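Local coordinates for regulatory protein RecX (PDB 3D5L), which modulates the activity of the recombinase RecA, and is built largely from consecutive three-helix repeats, at residues His135-Gly140 with Ser144-Ala149; Lys62-Met67 with Gln105-Asp110. All coordinates share one frame; numbering follows the deposited sequence.

Contact 1 (His135-Gly140 with Ser144-Ala149); sequences HLRQKG and SDIDDA
I146 reaches from helix 143-149 to the flank of helix 129-138, where its CG1 branch meets L136 and R137. The apolar part is led by CG1 of I146, 3.7 Å from CB of L136; CD1 of I146 also lies 4.0 Å from that CB. It is thus the base of the leucine side chain that is touched; the L136 side chain also packs on Y117 of helix 110-124. In I146, chi1 of -70° puts CG1 anti to the carbonyl carbon, and the near-extended chi2 (158°) carries CD1 on to R137. There CD1 comes within 3.7 Å of R137 CG and 3.9 Å of R137 N, so the isoleucine methyl rests against the root of the arginine and its backbone, with the two side chains crossing at about a right angle. A149, close to one turn beyond I146, packs on A114 and V118. The polar part lies at the edge: from CG to NE the arginine runs extended, and its NE forms a salt bridge with E143, at the start of the isoleucine's helix. The contact packs the two later helices of the second three-helix domain of RecX against each other, with helix 110-124 as the third. Across them the side-chain contacts are aliphatic, with one methyl also against a backbone N: a small, mostly buried van der Waals contact, with charge kept to its exposed border.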
# COMPACT_ATOMS: atom_id res chain seq x y z
N HIS A 135 1.88 -13.18 6.28
CA HIS A 135 1.71 -11.74 6.49
C HIS A 135 1.46 -10.99 5.18
O HIS A 135 0.64 -10.07 5.14
CB HIS A 135 2.94 -11.15 7.17
CG HIS A 135 2.78 -9.72 7.57
ND1 HIS A 135 2.28 -9.35 8.80
CD2 HIS A 135 3.01 -8.57 6.89
CE1 HIS A 135 2.21 -8.03 8.87
NE2 HIS A 135 2.65 -7.53 7.72
N LEU A 136 2.16 -11.37 4.12
CA LEU A 136 1.98 -10.70 2.84
C LEU A 136 0.65 -11.08 2.18
O LEU A 136 0.09 -10.28 1.43
CB LEU A 136 3.16 -11.01 1.91
CG LEU A 136 4.46 -10.35 2.41
CD1 LEU A 136 5.67 -10.88 1.64
CD2 LEU A 136 4.35 -8.83 2.29
N ARG A 137 0.15 -12.28 2.45
CA ARG A 137 -1.14 -12.70 1.90
C ARG A 137 -2.19 -11.78 2.53
O ARG A 137 -3.11 -11.33 1.85
CB ARG A 137 -1.46 -14.16 2.27
CG ARG A 137 -0.90 -15.21 1.32
CD ARG A 137 -1.03 -16.62 1.92
NE ARG A 137 -0.71 -17.67 0.95
CZ ARG A 137 -0.48 -18.94 1.25
NH1 ARG A 137 -0.51 -19.36 2.52
NH2 ARG A 137 -0.22 -19.82 0.29
N GLN A 138 -2.02 -11.48 3.81
CA GLN A 138 -2.96 -10.60 4.52
C GLN A 138 -2.88 -9.15 4.04
O GLN A 138 -3.83 -8.39 4.20
CB GLN A 138 -2.71 -10.64 6.03
CG GLN A 138 -2.99 -11.98 6.71
CD GLN A 138 -2.81 -11.93 8.23
OE1 GLN A 138 -3.53 -11.20 8.94
NE2 GLN A 138 -1.85 -12.70 8.75
N LYS A 139 -1.75 -8.76 3.46
CA LYS A 139 -1.54 -7.41 2.95
C LYS A 139 -2.10 -7.31 1.53
O LYS A 139 -1.93 -6.28 0.85
CB LYS A 139 -0.05 -7.06 2.94
CG LYS A 139 0.56 -6.84 4.31
CD LYS A 139 0.07 -5.54 4.94
CE LYS A 139 0.74 -5.32 6.30
NZ LYS A 139 0.47 -3.97 6.88
N GLY A 140 -2.74 -8.38 1.08
CA GLY A 140 -3.35 -8.41 -0.24
C GLY A 140 -2.47 -8.75 -1.43
O GLY A 140 -2.86 -8.53 -2.58
N SER A 144 2.46 -15.05 -6.45
CA SER A 144 3.60 -14.84 -7.33
C SER A 144 4.52 -13.76 -6.77
O SER A 144 5.74 -13.93 -6.75
CB SER A 144 3.13 -14.44 -8.72
OG SER A 144 2.46 -13.20 -8.66
N ASP A 145 3.96 -12.64 -6.32
CA ASP A 145 4.76 -11.55 -5.74
C ASP A 145 5.37 -12.01 -4.41
O ASP A 145 6.43 -11.56 -4.00
CB ASP A 145 3.91 -10.29 -5.50
CG ASP A 145 3.48 -9.60 -6.78
OD1 ASP A 145 4.10 -9.85 -7.83
OD2 ASP A 145 2.52 -8.79 -6.75
N ILE A 146 4.68 -12.92 -3.72
CA ILE A 146 5.20 -13.40 -2.44
C ILE A 146 6.36 -14.35 -2.63
O ILE A 146 7.36 -14.28 -1.90
CB ILE A 146 4.12 -14.13 -1.62
CG1 ILE A 146 3.09 -13.11 -1.12
CG2 ILE A 146 4.78 -14.89 -0.47
CD1 ILE A 146 1.75 -13.70 -0.76
N ASP A 147 6.23 -15.24 -3.60
CA ASP A 147 7.29 -16.19 -3.87
C ASP A 147 8.53 -15.42 -4.33
O ASP A 147 9.64 -15.73 -3.91
CB ASP A 147 6.86 -17.21 -4.93
CG ASP A 147 5.73 -18.12 -4.45
OD1 ASP A 147 5.64 -18.37 -3.23
OD2 ASP A 147 4.93 -18.59 -5.30
N ASP A 148 8.34 -14.41 -5.18
CA ASP A 148 9.47 -13.60 -5.65
C ASP A 148 10.21 -12.94 -4.48
O ASP A 148 11.43 -12.95 -4.41
CB ASP A 148 9.00 -12.51 -6.64
CG ASP A 148 8.48 -13.07 -7.95
OD1 ASP A 148 8.69 -14.28 -8.22
OD2 ASP A 148 7.86 -12.31 -8.74
N ALA A 149 9.45 -12.37 -3.54
CA ALA A 149 10.05 -11.71 -2.39
C ALA A 149 10.75 -12.71 -1.46
O ALA A 149 11.79 -12.40 -0.89
CB ALA A 149 8.97 -10.94 -1.61

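Contact 2 (Lys62-Met67 with Gln105-Asp110); sequences KAYSRM and QQLIDD
Y64 extends from helix 48-71 and touches the loop after helix 92-104 with its phenol oxygen. The contacts across the two segments are van der Waals ones: Y64 OH lies 3.7 Å from CG of Q105 and 3.8 Å from CD1 of L107. With CG anti to the backbone N (chi1 -179°), the tyrosine ring is carried out from its helix far enough for the hydroxyl to reach the loop, although the CB bond of Y64 does not point at it. Both partners cross the tyrosine at about a right angle. Q105 offers a methylene rather than its amide, because its chain bends at chi2 (-61°) and turns the amide elsewhere. L107 offers one methyl, while its side chain also packs on L102 of helix 92-104 and on L68 and L71 of the tyrosine's own helix. The ring takes part in a different kind of interaction, a cation-pi contact with K101 of helix 92-104. The loop is held by a Schellman turn of the backbone and by a side-chain cap: Q106 ends helix 92-104 in a Schellman motif with positive phi (47°), and D109 is the N-cap of helix 110-124, its OD1 accepting a weak hydrogen bond from H111 N. I108, between them, is buried against I81 and L71. A Schellman turn followed closely by an N-cap is one way for a short linker to join two helices, here helix 92-104 to helix 110-124 of the all-helical RecX repeats.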
# COMPACT_ATOMS: atom_id res chain seq x y z
N LYS A 62 -10.15 15.22 -6.00
CA LYS A 62 -9.78 15.59 -4.63
C LYS A 62 -9.31 14.38 -3.81
O LYS A 62 -8.39 14.49 -3.01
CB LYS A 62 -10.96 16.25 -3.92
CG LYS A 62 -11.45 17.51 -4.60
CD LYS A 62 -10.79 18.75 -4.05
CE LYS A 62 -11.58 19.27 -2.88
NZ LYS A 62 -12.99 19.45 -3.31
N ALA A 63 -9.95 13.23 -4.01
CA ALA A 63 -9.57 12.04 -3.25
C ALA A 63 -8.21 11.58 -3.77
O ALA A 63 -7.37 11.09 -3.03
CB ALA A 63 -10.62 10.94 -3.43
N TYR A 64 -8.01 11.77 -5.06
CA TYR A 64 -6.76 11.40 -5.68
C TYR A 64 -5.64 12.22 -5.05
O TYR A 64 -4.60 11.68 -4.68
CB TYR A 64 -6.82 11.65 -7.18
CG TYR A 64 -5.55 11.27 -7.89
CD1 TYR A 64 -5.20 9.92 -8.05
CD2 TYR A 64 -4.68 12.24 -8.37
CE1 TYR A 64 -4.01 9.55 -8.68
CE2 TYR A 64 -3.49 11.89 -9.00
CZ TYR A 64 -3.16 10.54 -9.15
OH TYR A 64 -2.01 10.19 -9.81
N SER A 65 -5.86 13.54 -4.94
CA SER A 65 -4.87 14.45 -4.35
C SER A 65 -4.50 14.01 -2.95
O SER A 65 -3.33 14.00 -2.58
CB SER A 65 -5.42 15.88 -4.27
OG SER A 65 -5.74 16.37 -5.56
N ARG A 66 -5.51 13.67 -2.16
CA ARG A 66 -5.26 13.23 -0.79
C ARG A 66 -4.46 11.91 -0.75
O ARG A 66 -3.68 11.70 0.18
CB ARG A 66 -6.57 13.08 -0.04
CG ARG A 66 -7.32 14.40 0.09
CD ARG A 66 -8.30 14.34 1.24
NE ARG A 66 -7.65 13.85 2.45
CZ ARG A 66 -8.25 13.72 3.63
NH1 ARG A 66 -9.53 14.07 3.76
NH2 ARG A 66 -7.59 13.23 4.67
N MET A 67 -4.64 11.02 -1.73
CA MET A 67 -3.86 9.80 -1.73
C MET A 67 -2.41 10.20 -2.07
O MET A 67 -1.47 9.54 -1.64
CB MET A 67 -4.38 8.77 -2.75
CG MET A 67 -5.72 8.10 -2.38
SD MET A 67 -5.76 7.44 -0.66
CE MET A 67 -6.19 8.93 0.31
N GLN A 105 0.45 5.74 -12.80
CA GLN A 105 1.52 6.70 -12.53
C GLN A 105 2.56 6.01 -11.67
O GLN A 105 3.55 6.62 -11.24
CB GLN A 105 0.98 7.92 -11.79
CG GLN A 105 -0.06 8.74 -12.56
CD GLN A 105 0.49 9.32 -13.86
OE1 GLN A 105 0.68 8.60 -14.84
NE2 GLN A 105 0.73 10.62 -13.87
N GLN A 106 2.33 4.72 -11.45
CA GLN A 106 3.19 3.87 -10.64
C GLN A 106 3.59 4.50 -9.31
O GLN A 106 4.78 4.59 -8.97
CB GLN A 106 4.43 3.44 -11.42
CG GLN A 106 4.87 2.02 -11.06
CD GLN A 106 3.74 1.00 -11.21
OE1 GLN A 106 3.16 0.84 -12.30
NE2 GLN A 106 3.41 0.31 -10.12
N LEU A 107 2.58 4.92 -8.57
CA LEU A 107 2.79 5.51 -7.27
C LEU A 107 2.55 4.42 -6.24
O LEU A 107 2.77 4.61 -5.04
CB LEU A 107 1.83 6.69 -7.09
CG LEU A 107 2.10 7.78 -8.13
CD1 LEU A 107 1.09 8.91 -8.00
CD2 LEU A 107 3.51 8.31 -7.94
N ILE A 108 2.08 3.27 -6.72
CA ILE A 108 1.86 2.10 -5.89
C ILE A 108 2.47 0.89 -6.62
O ILE A 108 2.40 0.80 -7.84
CB ILE A 108 0.37 1.84 -5.61
CG1 ILE A 108 -0.40 1.72 -6.92
CG2 ILE A 108 -0.18 2.98 -4.75
CD1 ILE A 108 -1.89 1.43 -6.70
N ASP A 109 3.08 -0.02 -5.87
CA ASP A 109 3.73 -1.18 -6.47
C ASP A 109 3.88 -2.28 -5.42
O ASP A 109 4.83 -2.26 -4.64
CB ASP A 109 5.10 -0.76 -6.99
CG ASP A 109 5.77 -1.83 -7.84
OD1 ASP A 109 5.23 -2.95 -7.94
OD2 ASP A 109 6.85 -1.54 -8.40
N ASP A 110 2.95 -3.23 -5.41
CA ASP A 110 2.97 -4.32 -4.43
C ASP A 110 4.13 -5.28 -4.58
O ASP A 110 4.55 -5.92 -3.61
CB ASP A 110 1.65 -5.11 -4.50
CG ASP A 110 0.52 -4.43 -3.74
OD1 ASP A 110 0.72 -3.27 -3.33
OD2 ASP A 110 -0.55 -5.06 -3.57

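How the contacts relate
Contact 2 closes before contact 1 opens, so the two follow one another along an elongated, mainly helical chain, their centres 21 Å apart. Contact 2 sits where a loop joins helix 92-104 to helix 110-124; contact 1 belongs to the second three-helix domain and pairs helices 129-138 and 143-149, which follow helix 110-124. Helix 110-124 is thus the common element: D110 at its start ends the 105-110 segment, and H111, Y117, A114 and V118 further along it meet residues of the contact 1 segments. The segments themselves barely touch, G140 O lying 4.3 Å from D110 OD2 in simple packing. One contact is buried and the other lies at the surface.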